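Local coordinates for protein aldehyde dehydrogenase (Bartonella henselae, PDB 3I44) that probably oxidises aldehydes to carboxylic acids with a nicotinamide dinucleotide as hydride acceptor, at residues A[41-46]-A[55-60]; A[47-52]-A[342-347]; A[110-115]-A[199-204]; A[122-127]-A[171-176]. The protein carries 1 engineered substitution. All coordinates share one frame; numbering follows the deposited sequence.

From the N terminus, the first of the contacts along the chain is the hairpin of contact 1, where the chain turns back after strand 42-47 so that 41-46 pairs with 55-60. Contact 2 starts in the turn of that hairpin, so the two cross along the chain: 47-52 reaches across almost 300 residues to 342-347, the loop ahead of helix 348-363. Contacts 3 and 4 both fall within this long span. Contact 3 joins the end of helix 102-113 to the start of helix 202-213, and contact 4, between helix 117-141 and the start of helix 174-188, lies within the stretch that contact 3 closes. A sodium ion bound by I46, E112 and I199 ties contact 1 to contact 3.

Contact 1: A[41-46]-A[55-60]; sequences HDLYVI and AVISLG. With NA (sodium ion), chain B.
L43 and I57 face each other as a hydrogen-bonded pair of an antiparallel hairpin, strand 42-46 running against strand 55-58. Their backbones exchange two bonds, L43 N to I57 O and I57 N to L43 O, each 2.8 Å. V45 N gives a third to A55 O, and beyond the strand end L59 N reaches H41 O almost straight (173°). Weak CA-H...O contacts run between these: D42 CA to I57 O, S58 CA to H41 O, Y44 CA to A55 O and V56 CA to L43 O.

Apolar packing fills the face that carries L43, V45, A55 and I57. V45 CG2 meets I57 CG2 at 4.0 Å, the two side chains crossing at about a right angle, and L43 CD2 lies 3.9 Å from L59 CD2. V45 and I57 give this face the bulk to pack on P201, while small A55 leaves room for L202. L59 also places CD1 over one face of the H41 ring, 4.2 Å from its centroid, a CH-pi contact. With CG anti to the backbone N (chi1 -171°), the imidazole comes beneath that methyl, off-centre.

On the other face the Y44 ring lies with its edge at A55 O, and its CD1 touches V56 CB at 4.0 Å. Polar groups bind here too: one water donates to D42 OD1 and S58 OG and accepts from H41 N, while R26 pairs with D42 OD2 and accepts from S58 OG through its carbonyl.

Strand 42-47 is one of the two outermost strands, within this chain, of a four-stranded sheet. Strand 52-58 lies between it and strand 23-30, and I46 O joins E112 O and I199 O at a sodium ion beside helix 102-113.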
loop_
_atom_site.group_PDB
_atom_site.type_symbol
_atom_site.label_atom_id
_atom_site.label_comp_id
_atom_site.label_asym_id
_atom_site.label_seq_id
_atom_site.Cartn_x
_atom_site.Cartn_y
_atom_site.Cartn_z
ATOM N N HIS A 41 -7.360 31.659 -14.124
ATOM C CA HIS A 41 -8.026 30.596 -14.904
ATOM C C HIS A 41 -9.342 30.358 -14.181
ATOM O O HIS A 41 -9.428 29.517 -13.283
ATOM C CB HIS A 41 -7.164 29.329 -15.002
ATOM C CG HIS A 41 -7.695 28.295 -15.951
ATOM N ND1 HIS A 41 -7.159 27.030 -16.048
ATOM C CD2 HIS A 41 -8.732 28.328 -16.822
ATOM C CE1 HIS A 41 -7.840 26.333 -16.939
ATOM N NE2 HIS A 41 -8.783 27.107 -17.451
ATOM N N ASP A 42 -10.331 31.187 -14.527
ATOM C CA ASP A 42 -11.611 31.273 -13.804
ATOM C C ASP A 42 -12.491 30.049 -14.053
ATOM O O ASP A 42 -12.515 29.494 -15.159
ATOM C CB ASP A 42 -12.389 32.518 -14.206
ATOM C CG ASP A 42 -11.869 33.793 -13.546
ATOM O OD1 ASP A 42 -10.790 33.752 -12.900
ATOM O OD2 ASP A 42 -12.550 34.858 -13.682
ATOM N N LEU A 43 -13.194 29.620 -13.013
ATOM C CA LEU A 43 -14.194 28.568 -13.165
ATOM C C LEU A 43 -15.360 28.919 -12.267
ATOM O O LEU A 43 -15.189 29.282 -11.096
ATOM C CB LEU A 43 -13.614 27.177 -12.845
ATOM C CG LEU A 43 -14.582 25.984 -12.994
ATOM C CD1 LEU A 43 -15.072 25.801 -14.428
ATOM C CD2 LEU A 43 -13.912 24.693 -12.502
ATOM N N TYR A 44 -16.554 28.876 -12.836
ATOM C CA TYR A 44 -17.740 29.135 -12.053
ATOM C C TYR A 44 -18.080 27.856 -11.305
ATOM O O TYR A 44 -17.988 26.750 -11.870
ATOM C CB TYR A 44 -18.912 29.549 -12.940
ATOM C CG TYR A 44 -18.806 30.973 -13.427
ATOM C CD1 TYR A 44 -18.471 32.003 -12.548
ATOM C CD2 TYR A 44 -19.042 31.299 -14.767
ATOM C CE1 TYR A 44 -18.352 33.312 -12.974
ATOM C CE2 TYR A 44 -18.938 32.640 -15.213
ATOM C CZ TYR A 44 -18.594 33.634 -14.296
ATOM O OH TYR A 44 -18.477 34.964 -14.668
ATOM N N VAL A 45 -18.446 28.019 -10.040
ATOM C CA VAL A 45 -19.056 26.957 -9.278
ATOM C C VAL A 45 -20.568 27.065 -9.482
ATOM O O VAL A 45 -21.146 28.103 -9.184
ATOM C CB VAL A 45 -18.713 27.078 -7.777
ATOM C CG1 VAL A 45 -19.343 25.948 -6.989
ATOM C CG2 VAL A 45 -17.202 27.092 -7.583
ATOM N N ILE A 46 -21.198 25.990 -9.975
ATOM C CA ILE A 46 -22.637 25.980 -10.202
ATOM C C ILE A 46 -23.414 25.440 -8.988
ATOM O O ILE A 46 -23.020 24.437 -8.384
ATOM C CB ILE A 46 -22.997 25.149 -11.463
ATOM C CG1 ILE A 46 -22.332 25.741 -12.720
ATOM C CG2 ILE A 46 -24.516 25.057 -11.680
ATOM C CD1 ILE A 46 -22.568 27.226 -12.917
ATOM N N ALA A 55 -20.387 31.166 -7.388
ATOM C CA ALA A 55 -19.065 31.668 -7.056
ATOM C C ALA A 55 -18.143 31.483 -8.219
ATOM O O ALA A 55 -18.420 30.715 -9.145
ATOM C CB ALA A 55 -18.489 30.940 -5.804
ATOM N N VAL A 56 -17.032 32.192 -8.168
ATOM C CA VAL A 56 -15.955 31.991 -9.115
ATOM C C VAL A 56 -14.691 31.605 -8.360
ATOM O O VAL A 56 -14.348 32.223 -7.351
ATOM C CB VAL A 56 -15.714 33.256 -10.009
ATOM C CG1 VAL A 56 -15.450 34.505 -9.167
ATOM C CG2 VAL A 56 -14.561 32.979 -11.031
ATOM N N ILE A 57 -14.012 30.569 -8.852
ATOM C CA ILE A 57 -12.723 30.126 -8.307
ATOM C C ILE A 57 -11.656 30.136 -9.391
ATOM O O ILE A 57 -11.964 30.310 -10.571
ATOM C CB ILE A 57 -12.814 28.686 -7.688
ATOM C CG1 ILE A 57 -13.284 27.659 -8.724
ATOM C CG2 ILE A 57 -13.709 28.719 -6.477
ATOM C CD1 ILE A 57 -12.866 26.219 -8.403
ATOM N N SER A 58 -10.405 29.924 -8.989
ATOM C CA SER A 58 -9.288 29.796 -9.918
ATOM C C SER A 58 -8.867 28.343 -10.011
ATOM O O SER A 58 -8.780 27.671 -8.981
ATOM C CB SER A 58 -8.092 30.617 -9.446
ATOM O OG SER A 58 -8.398 31.987 -9.387
ATOM N N LEU A 59 -8.624 27.859 -11.232
ATOM C CA LEU A 59 -7.971 26.574 -11.473
ATOM C C LEU A 59 -6.476 26.813 -11.493
ATOM O O LEU A 59 -5.959 27.526 -12.365
ATOM C CB LEU A 59 -8.435 25.948 -12.808
ATOM C CG LEU A 59 -9.892 25.478 -12.797
ATOM C CD1 LEU A 59 -10.355 24.891 -14.165
ATOM C CD2 LEU A 59 -10.138 24.457 -11.654
ATOM N N GLY A 60 -5.780 26.233 -10.524
ATOM C CA GLY A 60 -4.343 26.448 -10.377
ATOM C C GLY A 60 -3.517 25.769 -11.449
ATOM O O GLY A 60 -3.995 24.889 -12.167
HETATM NA NA NA B . -21.183 22.818 -7.874
HETATM O O HOH W 1 -8.496 32.951 -11.810
HETATM O O HOH W 2 -19.898 23.445 -10.110
HETATM O O HOH W 3 -21.939 21.607 -9.314
#

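Contact 2: A[47-52]-A[342-347]; sequences DPSTEE and IGPVVS
P48 and P344 press their rings together at about a right angle, CG to CG 3.9 Å. Packing is tightest round P48: its CB lies 3.3 Å from V345 O and equally close to V346 O, while its own carbonyl O rests 3.6 Å from P344 CG. S49 OG packs 3.4 Å from P344 CD; the polar partner of this hydroxyl is G335 N. Two rigid rings without an N-H suit a buried seam in which the segments share no hydrogen bond and meet by van der Waals packing.

Residues 47-52 form the turn of the hairpin between strands 42-47 and 52-58. D47 O accepts from both T50 N and E51 N, and D47 OD1 takes S49 N at 2.9 Å in an Asx turn. T50 OG1 then accepts from E52 N in an ST turn, so short polar side chains shape the bend from within.

Away from the prolines the turn faces solvent. E51 and E52 are exposed, and their carboxylates engage G382 N and R381 respectively. In 342-347, V346 turns away toward W171 and M113, and S347 caps helix 348-363 by accepting from Q350 N.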
loop_
_atom_site.group_PDB
_atom_site.type_symbol
_atom_site.label_atom_id
_atom_site.label_comp_id
_atom_site.label_asym_id
_atom_site.label_seq_id
_atom_site.Cartn_x
_atom_site.Cartn_y
_atom_site.Cartn_z
ATOM N N ASP A 47 -24.480 26.151 -8.616
ATOM C CA ASP A 47 -25.521 25.686 -7.710
ATOM C C ASP A 47 -26.462 24.784 -8.499
ATOM O O ASP A 47 -27.204 25.291 -9.352
ATOM C CB ASP A 47 -26.284 26.890 -7.173
ATOM C CG ASP A 47 -27.387 26.508 -6.183
ATOM O OD1 ASP A 47 -27.922 25.369 -6.263
ATOM O OD2 ASP A 47 -27.706 27.366 -5.317
ATOM N N PRO A 48 -26.426 23.439 -8.243
ATOM C CA PRO A 48 -27.171 22.488 -9.048
ATOM C C PRO A 48 -28.693 22.537 -8.851
ATOM O O PRO A 48 -29.404 21.911 -9.615
ATOM C CB PRO A 48 -26.646 21.149 -8.566
ATOM C CG PRO A 48 -26.382 21.397 -7.103
ATOM C CD PRO A 48 -25.788 22.778 -7.093
ATOM N N SER A 49 -29.154 23.245 -7.824
ATOM C CA SER A 49 -30.570 23.387 -7.559
ATOM C C SER A 49 -31.177 24.405 -8.551
ATOM O O SER A 49 -32.370 24.309 -8.884
ATOM C CB SER A 49 -30.818 23.798 -6.087
ATOM O OG SER A 49 -30.578 22.705 -5.176
ATOM N N THR A 50 -30.340 25.328 -9.041
ATOM C CA THR A 50 -30.761 26.402 -9.964
ATOM C C THR A 50 -30.076 26.417 -11.347
ATOM O O THR A 50 -30.589 27.040 -12.274
ATOM C CB THR A 50 -30.482 27.784 -9.355
ATOM O OG1 THR A 50 -29.077 27.903 -9.088
ATOM C CG2 THR A 50 -31.286 28.004 -8.069
ATOM N N GLU A 51 -28.933 25.756 -11.495
ATOM C CA GLU A 51 -28.096 25.852 -12.712
ATOM C C GLU A 51 -27.338 27.173 -12.845
ATOM O O GLU A 51 -26.720 27.424 -13.869
ATOM C CB GLU A 51 -28.879 25.557 -14.003
ATOM C CG GLU A 51 -29.568 24.235 -13.959
ATOM C CD GLU A 51 -30.107 23.749 -15.311
ATOM O OE1 GLU A 51 -29.435 23.873 -16.360
ATOM O OE2 GLU A 51 -31.205 23.171 -15.293
ATOM N N GLU A 52 -27.344 27.987 -11.801
ATOM C CA GLU A 52 -26.671 29.287 -11.827
ATOM C C GLU A 52 -25.350 29.274 -11.067
ATOM O O GLU A 52 -25.192 28.522 -10.093
ATOM C CB GLU A 52 -27.598 30.343 -11.259
ATOM C CG GLU A 52 -28.719 30.703 -12.261
ATOM C CD GLU A 52 -29.952 31.321 -11.623
ATOM O OE1 GLU A 52 -29.893 31.736 -10.435
ATOM O OE2 GLU A 52 -30.992 31.383 -12.331
ATOM N N ILE A 342 -35.002 14.498 -1.371
ATOM C CA ILE A 342 -33.649 14.479 -1.939
ATOM C C ILE A 342 -33.449 15.728 -2.832
ATOM O O ILE A 342 -34.429 16.356 -3.299
ATOM C CB ILE A 342 -33.303 13.151 -2.681
ATOM C CG1 ILE A 342 -34.071 13.002 -4.008
ATOM C CG2 ILE A 342 -33.574 11.903 -1.746
ATOM C CD1 ILE A 342 -33.758 11.710 -4.726
ATOM N N GLY A 343 -32.195 16.134 -2.986
ATOM C CA GLY A 343 -31.833 17.319 -3.768
ATOM C C GLY A 343 -31.524 16.920 -5.200
ATOM O O GLY A 343 -31.740 15.753 -5.600
ATOM N N PRO A 344 -31.009 17.884 -5.994
ATOM C CA PRO A 344 -30.526 17.507 -7.312
ATOM C C PRO A 344 -29.240 16.682 -7.209
ATOM O O PRO A 344 -28.604 16.624 -6.127
ATOM C CB PRO A 344 -30.231 18.851 -7.956
ATOM C CG PRO A 344 -29.876 19.710 -6.863
ATOM C CD PRO A 344 -30.743 19.305 -5.714
ATOM N N VAL A 345 -28.868 16.026 -8.305
ATOM C CA VAL A 345 -27.492 15.554 -8.431
ATOM C C VAL A 345 -26.589 16.762 -8.749
ATOM O O VAL A 345 -27.063 17.867 -9.057
ATOM C CB VAL A 345 -27.329 14.395 -9.432
ATOM C CG1 VAL A 345 -28.223 13.216 -9.021
ATOM C CG2 VAL A 345 -27.589 14.864 -10.880
ATOM N N VAL A 346 -25.285 16.566 -8.627
ATOM C CA VAL A 346 -24.365 17.699 -8.443
ATOM C C VAL A 346 -24.130 18.516 -9.715
ATOM O O VAL A 346 -23.874 19.716 -9.626
ATOM C CB VAL A 346 -22.970 17.243 -7.902
ATOM C CG1 VAL A 346 -22.246 16.354 -8.907
ATOM C CG2 VAL A 346 -22.097 18.469 -7.535
ATOM N N SER A 347 -24.194 17.857 -10.866
ATOM C CA SER A 347 -23.809 18.481 -12.147
ATOM C C SER A 347 -24.575 17.988 -13.359
ATOM O O SER A 347 -25.230 16.908 -13.363
ATOM C CB SER A 347 -22.299 18.298 -12.414
ATOM O OG SER A 347 -22.002 16.988 -12.881
#

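Contact 3: A[110-115]-A[199-204]; sequences SMEMGA and IAPLSA. With NA (sodium ion), chain B.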
loop_
_atom_site.group_PDB
_atom_site.type_symbol
_atom_site.label_atom_id
_atom_site.label_comp_id
_atom_site.label_asym_id
_atom_site.label_seq_id
_atom_site.Cartn_x
_atom_site.Cartn_y
_atom_site.Cartn_z
ATOM N N SER A 110 -24.784 22.777 0.904
ATOM C CA SER A 110 -26.093 22.744 0.242
ATOM C C SER A 110 -26.042 23.494 -1.101
ATOM O O SER A 110 -26.430 22.959 -2.151
ATOM C CB SER A 110 -27.152 23.381 1.149
ATOM O OG SER A 110 -28.444 23.200 0.634
ATOM N N MET A 111 -25.533 24.716 -1.054
ATOM C CA MET A 111 -25.445 25.554 -2.258
ATOM C C MET A 111 -24.597 24.980 -3.384
ATOM O O MET A 111 -25.032 24.981 -4.526
ATOM C CB MET A 111 -24.900 26.947 -1.903
ATOM C CG MET A 111 -24.659 27.833 -3.111
ATOM S SD MET A 111 -24.291 29.549 -2.619
ATOM C CE MET A 111 -22.564 29.480 -2.253
ATOM N N GLU A 112 -23.391 24.510 -3.061
ATOM C CA GLU A 112 -22.394 24.069 -4.067
ATOM C C GLU A 112 -22.637 22.667 -4.629
ATOM O O GLU A 112 -22.270 22.405 -5.775
ATOM C CB GLU A 112 -20.964 24.175 -3.489
ATOM C CG GLU A 112 -20.617 23.073 -2.468
ATOM C CD GLU A 112 -19.205 23.179 -1.839
ATOM O OE1 GLU A 112 -18.489 24.120 -2.149
ATOM O OE2 GLU A 112 -18.803 22.265 -1.071
ATOM N N MET A 113 -23.246 21.752 -3.848
ATOM C CA MET A 113 -23.484 20.401 -4.356
ATOM C C MET A 113 -24.912 19.877 -4.236
ATOM O O MET A 113 -25.210 18.771 -4.677
ATOM C CB MET A 113 -22.423 19.401 -3.831
ATOM C CG MET A 113 -22.238 19.318 -2.336
ATOM S SD MET A 113 -23.644 18.493 -1.590
ATOM C CE MET A 113 -23.631 16.879 -2.417
ATOM N N GLY A 114 -25.800 20.670 -3.642
ATOM C CA GLY A 114 -27.234 20.416 -3.706
ATOM C C GLY A 114 -27.843 19.688 -2.525
ATOM O O GLY A 114 -29.050 19.379 -2.568
ATOM N N ALA A 115 -27.045 19.388 -1.486
ATOM C CA ALA A 115 -27.583 18.686 -0.322
ATOM C C ALA A 115 -28.744 19.452 0.315
ATOM O O ALA A 115 -28.578 20.607 0.682
ATOM C CB ALA A 115 -26.484 18.410 0.721
ATOM N N ILE A 199 -15.808 21.248 -8.639
ATOM C CA ILE A 199 -17.248 21.492 -8.692
ATOM C C ILE A 199 -17.895 21.710 -7.323
ATOM O O ILE A 199 -19.061 22.091 -7.282
ATOM C CB ILE A 199 -18.014 20.450 -9.537
ATOM C CG1 ILE A 199 -18.151 19.133 -8.830
ATOM C CG2 ILE A 199 -17.325 20.227 -10.962
ATOM C CD1 ILE A 199 -19.065 18.144 -9.587
ATOM N N ALA A 200 -17.161 21.501 -6.219
ATOM C CA ALA A 200 -17.676 21.807 -4.859
ATOM C C ALA A 200 -16.532 22.192 -3.909
ATOM O O ALA A 200 -16.271 21.490 -2.918
ATOM C CB ALA A 200 -18.442 20.590 -4.291
ATOM N N PRO A 201 -15.796 23.278 -4.231
ATOM C CA PRO A 201 -14.587 23.632 -3.494
ATOM C C PRO A 201 -14.826 24.552 -2.306
ATOM O O PRO A 201 -13.927 24.725 -1.467
ATOM C CB PRO A 201 -13.788 24.411 -4.541
ATOM C CG PRO A 201 -14.827 25.156 -5.249
ATOM C CD PRO A 201 -16.027 24.210 -5.344
ATOM N N LEU A 202 -15.992 25.174 -2.254
ATOM C CA LEU A 202 -16.227 26.222 -1.282
ATOM C C LEU A 202 -16.182 25.702 0.168
ATOM O O LEU A 202 -15.662 26.378 1.052
ATOM C CB LEU A 202 -17.533 26.969 -1.572
ATOM C CG LEU A 202 -17.689 27.673 -2.938
ATOM C CD1 LEU A 202 -19.072 28.288 -3.043
ATOM C CD2 LEU A 202 -16.606 28.730 -3.223
ATOM N N SER A 203 -16.676 24.490 0.395
ATOM C CA SER A 203 -16.688 23.936 1.737
ATOM C C SER A 203 -15.263 23.789 2.246
ATOM O O SER A 203 -14.989 24.147 3.378
ATOM C CB SER A 203 -17.464 22.624 1.794
ATOM O OG SER A 203 -17.102 21.723 0.765
ATOM N N ALA A 204 -14.369 23.293 1.384
ATOM C CA ALA A 204 -12.931 23.166 1.669
ATOM C C ALA A 204 -12.271 24.505 1.915
ATOM O O ALA A 204 -11.424 24.655 2.790
ATOM C CB ALA A 204 -12.215 22.410 0.528
HETATM NA NA NA B . -21.183 22.818 -7.874
HETATM O O HOH W 3 -21.939 21.607 -9.314
HETATM O O HOH W 2 -19.898 23.445 -10.110
#
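E112 starts with CG wedged between its backbone N and carbonyl carbon (chi1 75°), then runs fully extended, which carries its carboxylate from helix 102-113 to the start of helix 202-213. S203 holds OG in the corresponding position (chi1 48°), where it donates to E112 OE2 at 2.6 Å through the syn lone pair of that oxygen. S203 N bonds to E112 OE1 at 3.1 Å, also on the syn side but 30° out of the carboxylate plane, and L202 N adds a weak, bent bond to the same oxygen.

A200 CB sits 3.6 Å from E112 CD; a small residue suits a place where the carboxylate lies so close. Apolar pairs flank it: M111, bent at its last torsion, brings CE to 3.8 Å from L202 CD1, and M113 CB meets A200 CB at 4.2 Å. At the helix end G114 has a positive phi that suits glycine, and its N bonds back to S110 O.

The backbones meet at a sodium ion, held by E112 O at 2.4 Å and I199 O at 2.3 Å together with two waters and I46 O. Neutral carbonyls and water supply the oxygen ligands that a hard cation such as sodium accepts. Separately, the buried carboxylate faces the N-H groups of a helix start, which would probably stabilise its negative charge.

Contact 4: A[122-127]-A[171-176]; sequences NAQTAT and WNWPMN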
loop_
_atom_site.group_PDB
_atom_site.type_symbol
_atom_site.label_atom_id
_atom_site.label_comp_id
_atom_site.label_asym_id
_atom_site.label_seq_id
_atom_site.Cartn_x
_atom_site.Cartn_y
_atom_site.Cartn_z
ATOM N N ASN A 122 -27.133 18.090 9.416
ATOM C CA ASN A 122 -27.115 16.941 10.329
ATOM C C ASN A 122 -26.324 15.712 9.837
ATOM O O ASN A 122 -26.122 14.779 10.595
ATOM C CB ASN A 122 -28.530 16.535 10.772
ATOM C CG ASN A 122 -29.368 15.932 9.659
ATOM O OD1 ASN A 122 -28.877 15.141 8.813
ATOM N ND2 ASN A 122 -30.681 16.254 9.677
ATOM N N ALA A 123 -25.889 15.712 8.580
ATOM C CA ALA A 123 -25.110 14.611 8.045
ATOM C C ALA A 123 -23.865 15.140 7.349
ATOM O O ALA A 123 -22.772 14.831 7.773
ATOM C CB ALA A 123 -25.952 13.758 7.129
ATOM N N GLN A 124 -24.008 15.985 6.323
ATOM C CA GLN A 124 -22.807 16.486 5.604
ATOM C C GLN A 124 -21.841 17.194 6.575
ATOM O O GLN A 124 -20.631 16.937 6.560
ATOM C CB GLN A 124 -23.192 17.390 4.431
ATOM C CG GLN A 124 -23.903 16.665 3.267
ATOM C CD GLN A 124 -22.919 16.045 2.289
ATOM O OE1 GLN A 124 -21.695 16.160 2.454
ATOM N NE2 GLN A 124 -23.446 15.363 1.263
ATOM N N THR A 125 -22.362 18.089 7.410
ATOM C CA THR A 125 -21.505 18.842 8.297
ATOM C C THR A 125 -21.199 18.057 9.592
ATOM O O THR A 125 -20.057 17.944 9.975
ATOM C CB THR A 125 -22.079 20.229 8.612
ATOM O OG1 THR A 125 -22.271 20.957 7.383
ATOM C CG2 THR A 125 -21.111 21.001 9.535
ATOM N N ALA A 126 -22.203 17.471 10.206
ATOM C CA ALA A 126 -22.018 16.708 11.435
ATOM C C ALA A 126 -21.063 15.517 11.315
ATOM O O ALA A 126 -20.386 15.236 12.273
ATOM C CB ALA A 126 -23.406 16.206 11.973
ATOM N N THR A 127 -21.000 14.813 10.172
ATOM C CA THR A 127 -20.031 13.718 10.048
ATOM C C THR A 127 -18.584 14.226 10.175
ATOM O O THR A 127 -17.743 13.549 10.757
ATOM C CB THR A 127 -20.227 12.842 8.777
ATOM O OG1 THR A 127 -20.103 13.634 7.570
ATOM C CG2 THR A 127 -21.577 12.201 8.851
ATOM N N TRP A 171 -16.665 15.815 -4.330
ATOM C CA TRP A 171 -17.788 16.751 -4.111
ATOM C C TRP A 171 -18.992 16.174 -3.372
ATOM O O TRP A 171 -19.894 16.919 -3.015
ATOM C CB TRP A 171 -18.283 17.273 -5.485
ATOM C CG TRP A 171 -18.481 16.169 -6.459
ATOM C CD1 TRP A 171 -17.572 15.699 -7.359
ATOM C CD2 TRP A 171 -19.626 15.318 -6.570
ATOM N NE1 TRP A 171 -18.099 14.651 -8.060
ATOM C CE2 TRP A 171 -19.360 14.393 -7.596
ATOM C CE3 TRP A 171 -20.868 15.278 -5.932
ATOM C CZ2 TRP A 171 -20.278 13.436 -7.989
ATOM C CZ3 TRP A 171 -21.770 14.340 -6.310
ATOM C CH2 TRP A 171 -21.480 13.422 -7.333
ATOM N N ASN A 172 -19.060 14.857 -3.218
ATOM C CA ASN A 172 -20.277 14.216 -2.760
ATOM C C ASN A 172 -20.501 14.225 -1.248
ATOM O O ASN A 172 -21.640 14.300 -0.820
ATOM C CB ASN A 172 -20.431 12.799 -3.332
ATOM C CG ASN A 172 -19.345 11.837 -2.879
ATOM O OD1 ASN A 172 -18.177 12.205 -2.797
ATOM N ND2 ASN A 172 -19.719 10.589 -2.629
ATOM N N TRP A 173 -19.440 14.093 -0.465
ATOM C CA TRP A 173 -19.518 14.179 0.977
ATOM C C TRP A 173 -18.284 14.996 1.413
ATOM O O TRP A 173 -17.365 14.477 2.091
ATOM C CB TRP A 173 -19.513 12.774 1.588
ATOM C CG TRP A 173 -20.829 12.065 1.561
ATOM C CD1 TRP A 173 -21.220 11.088 0.696
ATOM C CD2 TRP A 173 -21.890 12.232 2.481
ATOM N NE1 TRP A 173 -22.489 10.650 1.012
ATOM C CE2 TRP A 173 -22.923 11.354 2.102
ATOM C CE3 TRP A 173 -22.077 13.049 3.601
ATOM C CZ2 TRP A 173 -24.116 11.264 2.805
ATOM C CZ3 TRP A 173 -23.275 12.965 4.294
ATOM C CH2 TRP A 173 -24.276 12.086 3.894
ATOM N N PRO A 174 -18.241 16.270 0.997
ATOM C CA PRO A 174 -16.967 17.014 1.046
ATOM C C PRO A 174 -16.277 17.103 2.431
ATOM O O PRO A 174 -15.090 16.864 2.509
ATOM C CB PRO A 174 -17.342 18.405 0.510
ATOM C CG PRO A 174 -18.862 18.444 0.448
ATOM C CD PRO A 174 -19.321 17.021 0.336
ATOM N N MET A 175 -16.993 17.451 3.497
ATOM C CA MET A 175 -16.382 17.602 4.811
ATOM C C MET A 175 -16.104 16.253 5.443
ATOM O O MET A 175 -15.131 16.133 6.187
ATOM C CB MET A 175 -17.241 18.429 5.778
ATOM C CG MET A 175 -16.959 19.901 5.799
ATOM S SD MET A 175 -15.230 20.354 5.863
ATOM C CE MET A 175 -14.949 20.678 4.124
ATOM N N ASN A 176 -16.932 15.249 5.144
ATOM C CA ASN A 176 -16.613 13.894 5.531
ATOM C C ASN A 176 -15.185 13.548 5.021
ATOM O O ASN A 176 -14.290 13.205 5.800
ATOM C CB ASN A 176 -17.656 12.934 4.927
ATOM C CG ASN A 176 -17.483 11.508 5.380
ATOM O OD1 ASN A 176 -16.938 10.644 4.651
ATOM N ND2 ASN A 176 -18.010 11.213 6.558
HETATM O O HOH W 4 -19.619 16.164 4.129
#
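The W-N-W-P turn that leads into helix 174-188 is a sequence hallmark of aldehyde dehydrogenases, and its W173 packs against Q124 of helix 117-141. The glutamine side chain bends sharply at its second torsion (chi2 -85°), which lays its amide over one face of the indole, roughly parallel, the planes 23° apart and NE2 3.5 Å above the ring toward its rim. A123 meets the same ring at its edge, its C lying in the ring plane, with CB 4.0 Å from CZ3.

A long amide suits position 124 because both of its ends are used. NE2 donates to N172 O at 3.0 Å, close to straight (172°) and in the plane of the amide, and has a further weak bond to N298 OD1; the N172 carbonyl also accepts from N298 ND2. OE1 touches P174 CD at 3.3 Å and takes a hydrogen from a water. In relatives the asparagine of this turn helps build the oxyanion hole, and Q124, through the N172 carbonyl, probably helps position the turn; the N172 side chain itself is held by Q177 and Q301 O.

That water also donates to Q124 O at 2.7 Å and accepts from N176 N, so it bridges the two helices. Next to it, T127 OG1 bonds back to A123 O at 2.9 Å and receives a weak bond from N176 ND2 at 3.4 Å. M175 sets CB against Q124 O, and W173 NE1 turns to S302 OG.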